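PDB 6TY2: p1 from Rice yellow mottle virus, which suppresses RNA silencing as a virus-encoded zinc-finger protein with a role in viral spread, this chain being its C-terminal zinc-binding part. Local coordinates for residues I4-C18 and L31-H44. Numbering follows the deposited sequence.
Sequences IDREHQERNAEISAC and LVYLSRDACDIPEH. With ZN (zinc ion), chain C.
His8 on the helix, together with Cys39 and His44 on the loop that follows, binds one zinc ion, a zinc-finger site in which a single metal ties a helix to a mostly irregular chain; Cys48 completes the set of four ligands. His8 coordinates through NE2, at 2.0 Å from the zinc, whereas His44 turns its ND1 to the metal. That choice leaves His44 NE2 to donate in the ring plane to Glu7 OE2 at 2.5 Å, a second-shell bond that fixes the ring's rotation and would probably make the histidine a stronger electron donor. Ile4 CD1 sits over the centre of one face of the same ring in a CH-pi contact, with Ile41 CB toward the rim of the opposite face. Farther out, Arg11 forms a two-pronged salt bridge with Asp40, NE to OD1 and NH2 to OD2, and Arg36 NH2 forms another with Asp5 OD2 near the helix start. The Asn12 amide clasps the Leu34 backbone twice: OD1 accepts from Leu34 N at 2.8 Å, and ND2 donates to Leu34 O at 3.2 Å. Beyond it, Ile15 CG2 packs against Leu31 CB, while Ser16 OG and Tyr33 OH share a hydrogen bond of 2.6 Å.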
ATOM      1  N   ILE A   4      17.170  -5.627  -5.193  1.00 23.80           N
ATOM      2  CA  ILE A   4      15.776  -5.868  -5.596  1.00 24.60           C
ATOM      3  C   ILE A   4      15.271  -7.224  -5.131  1.00 24.25           C
ATOM      4  O   ILE A   4      14.190  -7.336  -4.557  1.00 21.45           O
ATOM      5  CB  ILE A   4      15.619  -5.809  -7.125  1.00 27.80           C
ATOM      6  CG1 ILE A   4      15.929  -4.402  -7.649  1.00 32.49           C
ATOM      7  CG2 ILE A   4      14.225  -6.242  -7.556  1.00 21.92           C
ATOM      8  CD1 ILE A   4      14.722  -3.513  -7.774  1.00 29.69           C
ATOM      9  N   ASP A   5      16.068  -8.257  -5.384  1.00 24.36           N
ATOM     10  CA  ASP A   5      15.693  -9.615  -5.027  1.00 25.40           C
ATOM     11  C   ASP A   5      15.608  -9.789  -3.527  1.00 26.11           C
ATOM     12  O   ASP A   5      14.724 -10.471  -3.015  1.00 22.80           O
ATOM     13  CB  ASP A   5      16.693 -10.604  -5.602  1.00 30.20           C
ATOM     14  CG  ASP A   5      16.821 -10.483  -7.094  1.00 38.44           C
ATOM     15  OD1 ASP A   5      15.932 -11.012  -7.797  1.00 41.06           O
ATOM     16  OD2 ASP A   5      17.803  -9.860  -7.564  1.00 46.48           O
ATOM     17  N   ARG A   6      16.550  -9.174  -2.827  1.00 26.17           N
ATOM     18  CA  ARG A   6      16.595  -9.256  -1.388  1.00 25.07           C
ATOM     19  C   ARG A   6      15.291  -8.716  -0.807  1.00 25.44           C
ATOM     20  O   ARG A   6      14.692  -9.346   0.057  1.00 25.15           O
ATOM     21  CB  ARG A   6      17.800  -8.489  -0.850  1.00 29.02           C
ATOM     22  CG  ARG A   6      18.231  -8.895   0.544  1.00 38.52           C
ATOM     23  CD  ARG A   6      19.225  -7.891   1.112  1.00 43.19           C
ATOM     24  NE  ARG A   6      20.292  -7.582   0.158  1.00 46.27           N
ATOM     25  CZ  ARG A   6      21.561  -7.959   0.297  1.00 51.36           C
ATOM     26  NH1 ARG A   6      21.939  -8.666   1.357  1.00 46.00           N
ATOM     27  NH2 ARG A   6      22.457  -7.625  -0.629  1.00 51.35           N
ATOM     28  N   GLU A   7      14.831  -7.571  -1.301  1.00 21.09           N
ATOM     29  CA  GLU A   7      13.611  -6.963  -0.767  1.00 20.51           C
ATOM     30  C   GLU A   7      12.358  -7.770  -1.119  1.00 22.23           C
ATOM     31  O   GLU A   7      11.389  -7.767  -0.366  1.00 22.52           O
ATOM     32  CB  GLU A   7      13.471  -5.518  -1.260  1.00 22.38           C
ATOM     33  CG  GLU A   7      14.412  -4.559  -0.533  1.00 27.53           C
ATOM     34  CD  GLU A   7      14.379  -3.144  -1.096  1.00 28.87           C
ATOM     35  OE1 GLU A   7      14.560  -2.179  -0.323  1.00 29.01           O
ATOM     36  OE2 GLU A   7      14.185  -2.993  -2.315  1.00 31.00           O
ATOM     37  N   HIS A   8      12.369  -8.458  -2.257  1.00 21.27           N
ATOM     38  CA  HIS A   8      11.270  -9.374  -2.578  1.00 18.95           C
ATOM     39  C   HIS A   8      11.234 -10.526  -1.575  1.00 20.26           C
ATOM     40  O   HIS A   8      10.159 -10.934  -1.140  1.00 18.76           O
ATOM     41  CB  HIS A   8      11.405  -9.923  -3.993  1.00 16.51           C
ATOM     42  CG  HIS A   8      11.162  -8.911  -5.066  1.00 21.44           C
ATOM     43  ND1 HIS A   8      11.509  -9.133  -6.379  1.00 17.89           N
ATOM     44  CD2 HIS A   8      10.593  -7.680  -5.026  1.00 17.45           C
ATOM     45  CE1 HIS A   8      11.178  -8.076  -7.100  1.00 19.98           C
ATOM     46  NE2 HIS A   8      10.615  -7.186  -6.305  1.00 19.66           N
ATOM     47  N   GLN A   9      12.412 -11.043  -1.217  1.00 21.83           N
ATOM     48  CA  GLN A   9      12.528 -12.117  -0.227  1.00 21.45           C
ATOM     49  C   GLN A   9      11.999 -11.705   1.132  1.00 22.69           C
ATOM     50  O   GLN A   9      11.215 -12.433   1.746  1.00 22.66           O
ATOM     51  CB  GLN A   9      13.985 -12.579  -0.071  1.00 19.48           C
ATOM     52  CG  GLN A   9      14.446 -13.573  -1.137  1.00 25.73           C
ATOM     53  CD  GLN A   9      15.842 -14.164  -0.863  1.00 32.44           C
ATOM     54  OE1 GLN A   9      16.725 -13.495  -0.324  1.00 34.02           O
ATOM     55  NE2 GLN A   9      16.031 -15.428  -1.233  1.00 28.34           N
ATOM     56  N   GLU A  10      12.437 -10.548   1.616  1.00 23.54           N
ATOM     57  CA  GLU A  10      12.010 -10.086   2.926  1.00 24.52           C
ATOM     58  C   GLU A  10      10.509  -9.797   2.921  1.00 22.87           C
ATOM     59  O   GLU A  10       9.807 -10.131   3.870  1.00 22.66           O
ATOM     60  CB  GLU A  10      12.774  -8.831   3.373  1.00 26.39           C
ATOM     61  CG  GLU A  10      14.223  -8.686   2.899  1.00 36.64           C
ATOM     62  CD  GLU A  10      15.195  -9.744   3.429  1.00 49.35           C
ATOM     63  OE1 GLU A  10      15.299  -9.910   4.670  1.00 54.44           O
ATOM     64  OE2 GLU A  10      15.879 -10.391   2.594  1.00 39.47           O
ATOM     65  N   ARG A  11      10.017  -9.176   1.860  1.00 17.93           N
ATOM     66  CA  ARG A  11       8.586  -8.927   1.772  1.00 21.60           C
ATOM     67  C   ARG A  11       7.792 -10.234   1.643  1.00 19.52           C
ATOM     68  O   ARG A  11       6.743 -10.387   2.261  1.00 22.92           O
ATOM     69  CB  ARG A  11       8.261  -8.000   0.604  1.00 19.04           C
ATOM     70  CG  ARG A  11       6.798  -7.616   0.566  1.00 19.90           C
ATOM     71  CD  ARG A  11       6.646  -6.141   0.286  1.00 24.80           C
ATOM     72  NE  ARG A  11       5.274  -5.805  -0.088  1.00 22.62           N
ATOM     73  CZ  ARG A  11       4.329  -5.472   0.783  1.00 32.18           C
ATOM     74  NH1 ARG A  11       4.606  -5.447   2.086  1.00 28.27           N
ATOM     75  NH2 ARG A  11       3.105  -5.170   0.355  1.00 32.70           N
ATOM     76  N   ASN A  12       8.312 -11.184   0.875  1.00 21.36           N
ATOM     77  CA  ASN A  12       7.640 -12.460   0.709  1.00 18.34           C
ATOM     78  C   ASN A  12       7.622 -13.245   2.004  1.00 19.10           C
ATOM     79  O   ASN A  12       6.637 -13.882   2.316  1.00 17.47           O
ATOM     80  CB  ASN A  12       8.288 -13.284  -0.408  1.00 22.00           C
ATOM     81  CG  ASN A  12       7.838 -12.835  -1.779  1.00 20.73           C
ATOM     82  OD1 ASN A  12       6.880 -12.074  -1.898  1.00 18.03           O
ATOM     83  ND2 ASN A  12       8.525 -13.291  -2.817  1.00 18.78           N
ATOM     84  N   ALA A  13       8.699 -13.169   2.773  1.00 20.66           N
ATOM     85  CA  ALA A  13       8.712 -13.802   4.088  1.00 26.42           C
ATOM     86  C   ALA A  13       7.553 -13.274   4.927  1.00 23.20           C
ATOM     87  O   ALA A  13       6.867 -14.025   5.611  1.00 19.57           O
ATOM     88  CB  ALA A  13      10.049 -13.554   4.791  1.00 22.08           C
ATOM     89  N   GLU A  14       7.327 -11.971   4.854  1.00 23.18           N
ATOM     90  CA  GLU A  14       6.319 -11.328   5.684  1.00 19.89           C
ATOM     91  C   GLU A  14       4.915 -11.639   5.184  1.00 23.73           C
ATOM     92  O   GLU A  14       3.970 -11.729   5.975  1.00 27.14           O
ATOM     93  CB  GLU A  14       6.558  -9.818   5.722  1.00 26.42           C
ATOM     94  CG  GLU A  14       5.590  -9.044   6.598  1.00 34.09           C
ATOM     95  CD  GLU A  14       5.571  -9.506   8.057  1.00 38.98           C
ATOM     96  OE1 GLU A  14       6.599 -10.026   8.570  1.00 38.61           O
ATOM     97  OE2 GLU A  14       4.504  -9.336   8.692  1.00 44.66           O
ATOM     98  N   ILE A  15       4.787 -11.802   3.871  1.00 20.33           N
ATOM     99  CA  ILE A  15       3.530 -12.221   3.249  1.00 20.49           C
ATOM    100  C   ILE A  15       3.160 -13.608   3.738  1.00 21.10           C
ATOM    101  O   ILE A  15       2.014 -13.862   4.103  1.00 20.33           O
ATOM    102  CB  ILE A  15       3.644 -12.247   1.708  1.00 19.62           C
ATOM    103  CG1 ILE A  15       3.806 -10.835   1.137  1.00 25.09           C
ATOM    104  CG2 ILE A  15       2.475 -12.985   1.082  1.00 17.41           C
ATOM    105  CD1 ILE A  15       2.770  -9.868   1.632  1.00 30.83           C
ATOM    106  N   SER A  16       4.153 -14.501   3.749  1.00 19.26           N
ATOM    107  CA  SER A  16       3.987 -15.862   4.253  1.00 20.17           C
ATOM    108  C   SER A  16       3.434 -15.861   5.662  1.00 20.97           C
ATOM    109  O   SER A  16       2.529 -16.634   5.986  1.00 19.77           O
ATOM    110  CB  SER A  16       5.320 -16.616   4.252  1.00 22.03           C
ATOM    111  OG  SER A  16       5.653 -17.093   2.957  1.00 25.88           O
ATOM    112  N   ALA A  17       4.002 -14.999   6.499  1.00 19.01           N
ATOM    113  CA  ALA A  17       3.656 -14.972   7.915  1.00 20.75           C
ATOM    114  C   ALA A  17       2.234 -14.498   8.108  1.00 20.05           C
ATOM    115  O   ALA A  17       1.499 -15.063   8.912  1.00 21.42           O
ATOM    116  CB  ALA A  17       4.625 -14.079   8.683  1.00 24.93           C
ATOM    117  N   CYS A  18       1.858 -13.449   7.376  1.00 17.80           N
ATOM    118  CA  CYS A  18       0.510 -12.905   7.436  1.00 21.27           C
ATOM    119  C   CYS A  18      -0.526 -13.877   6.920  1.00 17.58           C
ATOM    120  O   CYS A  18      -1.588 -14.015   7.520  1.00 23.82           O
ATOM    121  CB  CYS A  18       0.420 -11.598   6.639  1.00 21.88           C
ATOM    122  SG  CYS A  18       1.254 -10.200   7.405  1.00 34.39           S
ATOM    123  N   LEU A  31      -2.956 -12.785   0.582  1.00 24.25           N
ATOM    124  CA  LEU A  31      -1.767 -12.082   0.111  1.00 25.46           C
ATOM    125  C   LEU A  31      -1.030 -12.885  -0.981  1.00 26.32           C
ATOM    126  O   LEU A  31      -1.035 -14.119  -1.000  1.00 20.80           O
ATOM    127  CB  LEU A  31      -0.837 -11.752   1.290  1.00 22.38           C
ATOM    128  CG  LEU A  31      -1.419 -10.776   2.326  1.00 27.46           C
ATOM    129  CD1 LEU A  31      -0.497 -10.591   3.518  1.00 24.59           C
ATOM    130  CD2 LEU A  31      -1.715  -9.429   1.693  1.00 25.35           C
ATOM    131  N   VAL A  32      -0.422 -12.166  -1.911  1.00 19.99           N
ATOM    132  CA  VAL A  32       0.173 -12.801  -3.078  1.00 21.74           C
ATOM    133  C   VAL A  32       1.635 -12.437  -3.108  1.00 20.18           C
ATOM    134  O   VAL A  32       2.015 -11.343  -2.694  1.00 19.44           O
ATOM    135  CB  VAL A  32      -0.548 -12.370  -4.376  1.00 25.77           C
ATOM    136  CG1 VAL A  32      -0.537 -10.903  -4.494  1.00 26.93           C
ATOM    137  CG2 VAL A  32       0.075 -12.992  -5.609  1.00 25.55           C
ATOM    138  N   TYR A  33       2.462 -13.365  -3.570  1.00 19.52           N
ATOM    139  CA  TYR A  33       3.899 -13.192  -3.507  1.00 21.21           C
ATOM    140  C   TYR A  33       4.447 -12.273  -4.617  1.00 16.98           C
ATOM    141  O   TYR A  33       3.904 -12.198  -5.709  1.00 20.55           O
ATOM    142  CB  TYR A  33       4.573 -14.554  -3.570  1.00 23.01           C
ATOM    143  CG  TYR A  33       4.408 -15.425  -2.332  1.00 20.52           C
ATOM    144  CD1 TYR A  33       4.876 -15.005  -1.094  1.00 21.52           C
ATOM    145  CD2 TYR A  33       3.835 -16.683  -2.421  1.00 22.43           C
ATOM    146  CE1 TYR A  33       4.756 -15.811   0.031  1.00 19.86           C
ATOM    147  CE2 TYR A  33       3.711 -17.507  -1.304  1.00 27.09           C
ATOM    148  CZ  TYR A  33       4.176 -17.067  -0.081  1.00 26.49           C
ATOM    149  OH  TYR A  33       4.053 -17.873   1.030  1.00 24.97           O
ATOM    150  N   LEU A  34       5.531 -11.573  -4.320  1.00 19.84           N
ATOM    151  CA  LEU A  34       6.135 -10.654  -5.283  1.00 21.20           C
ATOM    152  C   LEU A  34       7.190 -11.312  -6.182  1.00 19.16           C
ATOM    153  O   LEU A  34       7.918 -12.219  -5.760  1.00 22.32           O
ATOM    154  CB  LEU A  34       6.784  -9.478  -4.552  1.00 20.62           C
ATOM    155  CG  LEU A  34       5.975  -8.347  -3.931  1.00 16.13           C
ATOM    156  CD1 LEU A  34       4.991  -8.848  -2.892  1.00 19.82           C
ATOM    157  CD2 LEU A  34       6.946  -7.378  -3.295  1.00 16.95           C
ATOM    158  N   SER A  35       7.281 -10.829  -7.416  1.00 19.36           N
ATOM    159  CA  SER A  35       8.425 -11.116  -8.279  1.00 21.67           C
ATOM    160  C   SER A  35       8.696  -9.866  -9.084  1.00 20.06           C
ATOM    161  O   SER A  35       7.937  -8.909  -8.998  1.00 19.71           O
ATOM    162  CB  SER A  35       8.155 -12.297  -9.210  1.00 18.20           C
ATOM    163  OG  SER A  35       7.126 -11.972 -10.125  1.00 24.57           O
ATOM    164  N   ARG A  36       9.761  -9.876  -9.878  1.00 20.57           N
ATOM    165  CA  ARG A  36      10.052  -8.752 -10.752  1.00 18.77           C
ATOM    166  C   ARG A  36       8.909  -8.494 -11.716  1.00 18.84           C
ATOM    167  O   ARG A  36       8.719  -7.375 -12.173  1.00 19.50           O
ATOM    168  CB  ARG A  36      11.349  -8.993 -11.534  1.00 18.41           C
ATOM    169  CG  ARG A  36      12.596  -9.017 -10.668  1.00 26.68           C
ATOM    170  CD  ARG A  36      13.865  -9.202 -11.497  1.00 35.14           C
ATOM    171  NE  ARG A  36      15.036  -9.429 -10.649  1.00 39.16           N
ATOM    172  CZ  ARG A  36      16.286  -9.488 -11.099  1.00 44.80           C
ATOM    173  NH1 ARG A  36      16.537  -9.333 -12.394  1.00 47.93           N
ATOM    174  NH2 ARG A  36      17.287  -9.698 -10.255  1.00 51.04           N
ATOM    175  N   ASP A  37       8.138  -9.521 -12.027  1.00 18.33           N
ATOM    176  CA  ASP A  37       7.080  -9.367 -13.018  1.00 18.68           C
ATOM    177  C   ASP A  37       5.710  -8.988 -12.432  1.00 22.47           C
ATOM    178  O   ASP A  37       4.751  -8.797 -13.177  1.00 22.01           O
ATOM    179  CB  ASP A  37       6.983 -10.645 -13.843  1.00 24.13           C
ATOM    180  CG  ASP A  37       8.303 -10.987 -14.521  1.00 26.59           C
ATOM    181  OD1 ASP A  37       8.887 -10.110 -15.216  1.00 22.73           O
ATOM    182  OD2 ASP A  37       8.765 -12.125 -14.329  1.00 25.45           O
ATOM    183  N   ALA A  38       5.634  -8.861 -11.110  1.00 18.21           N
ATOM    184  CA  ALA A  38       4.469  -8.273 -10.456  1.00 21.99           C
ATOM    185  C   ALA A  38       4.868  -7.912  -9.039  1.00 19.45           C
ATOM    186  O   ALA A  38       4.979  -8.778  -8.178  1.00 18.16           O
ATOM    187  CB  ALA A  38       3.270  -9.230 -10.466  1.00 18.56           C
ATOM    188  N   CYS A  39       5.074  -6.620  -8.810  1.00 18.61           N
ATOM    189  CA  CYS A  39       5.675  -6.119  -7.578  1.00 17.45           C
ATOM    190  C   CYS A  39       4.954  -4.869  -7.060  1.00 18.07           C
ATOM    191  O   CYS A  39       4.562  -4.016  -7.850  1.00 18.06           O
ATOM    192  CB  CYS A  39       7.148  -5.830  -7.852  1.00 17.74           C
ATOM    193  SG  CYS A  39       8.028  -4.925  -6.634  1.00 18.53           S
ATOM    194  N   ASP A  40       4.764  -4.745  -5.751  1.00 17.45           N
ATOM    195  CA  ASP A  40       4.006  -3.596  -5.260  1.00 18.33           C
ATOM    196  C   ASP A  40       4.868  -2.644  -4.435  1.00 19.95           C
ATOM    197  O   ASP A  40       4.356  -1.869  -3.641  1.00 22.65           O
ATOM    198  CB  ASP A  40       2.775  -4.045  -4.456  1.00 18.38           C
ATOM    199  CG  ASP A  40       3.121  -4.898  -3.241  1.00 22.59           C
ATOM    200  OD1 ASP A  40       4.313  -5.148  -3.006  1.00 21.51           O
ATOM    201  OD2 ASP A  40       2.192  -5.321  -2.507  1.00 23.78           O
ATOM    202  N   ILE A  41       6.175  -2.696  -4.642  1.00 16.32           N
ATOM    203  CA  ILE A  41       7.097  -1.764  -3.990  1.00 16.75           C
ATOM    204  C   ILE A  41       7.377  -0.589  -4.923  1.00 21.32           C
ATOM    205  O   ILE A  41       8.066  -0.744  -5.918  1.00 19.53           O
ATOM    206  CB  ILE A  41       8.410  -2.452  -3.612  1.00 19.03           C
ATOM    207  CG1 ILE A  41       8.131  -3.748  -2.848  1.00 20.13           C
ATOM    208  CG2 ILE A  41       9.300  -1.513  -2.808  1.00 19.92           C
ATOM    209  CD1 ILE A  41       9.390  -4.538  -2.528  1.00 21.85           C
ATOM    210  N   PRO A  42       6.814   0.589  -4.622  1.00 20.08           N
ATOM    211  CA  PRO A  42       6.898   1.725  -5.548  1.00 22.45           C
ATOM    212  C   PRO A  42       8.321   2.073  -5.938  1.00 22.32           C
ATOM    213  O   PRO A  42       8.564   2.441  -7.084  1.00 22.89           O
ATOM    214  CB  PRO A  42       6.260   2.869  -4.758  1.00 26.12           C
ATOM    215  CG  PRO A  42       5.350   2.184  -3.798  1.00 22.05           C
ATOM    216  CD  PRO A  42       6.076   0.932  -3.400  1.00 21.00           C
ATOM    217  N   GLU A  43       9.242   1.933  -4.996  1.00 23.43           N
ATOM    218  CA  GLU A  43      10.641   2.260  -5.214  1.00 23.06           C
ATOM    219  C   GLU A  43      11.234   1.396  -6.323  1.00 21.25           C
ATOM    220  O   GLU A  43      12.163   1.805  -7.013  1.00 23.44           O
ATOM    221  CB  GLU A  43      11.440   2.087  -3.909  1.00 24.86           C
ATOM    222  CG  GLU A  43      11.069   3.059  -2.776  1.00 28.44           C
ATOM    223  CD  GLU A  43       9.749   2.714  -2.082  1.00 30.12           C
ATOM    224  OE1 GLU A  43       9.232   1.596  -2.264  1.00 24.26           O
ATOM    225  OE2 GLU A  43       9.225   3.568  -1.341  1.00 37.76           O
ATOM    226  N   HIS A  44      10.680   0.202  -6.502  1.00 20.47           N
ATOM    227  CA  HIS A  44      11.139  -0.709  -7.543  1.00 20.12           C
ATOM    228  C   HIS A  44      10.604  -0.382  -8.941  1.00 20.81           C
ATOM    229  O   HIS A  44      11.033  -0.987  -9.918  1.00 21.09           O
ATOM    230  CB  HIS A  44      10.743  -2.146  -7.212  1.00 18.09           C
ATOM    231  CG  HIS A  44      11.526  -2.758  -6.096  1.00 18.49           C
ATOM    232  ND1 HIS A  44      11.401  -4.082  -5.751  1.00 19.33           N
ATOM    233  CD2 HIS A  44      12.457  -2.236  -5.264  1.00 20.78           C
ATOM    234  CE1 HIS A  44      12.214  -4.352  -4.743  1.00 21.02           C
ATOM    235  NE2 HIS A  44      12.866  -3.248  -4.428  1.00 20.00           N
TER
HETATM  236 ZN    ZN C 101      10.237  -5.347  -7.130  1.00 21.45          ZN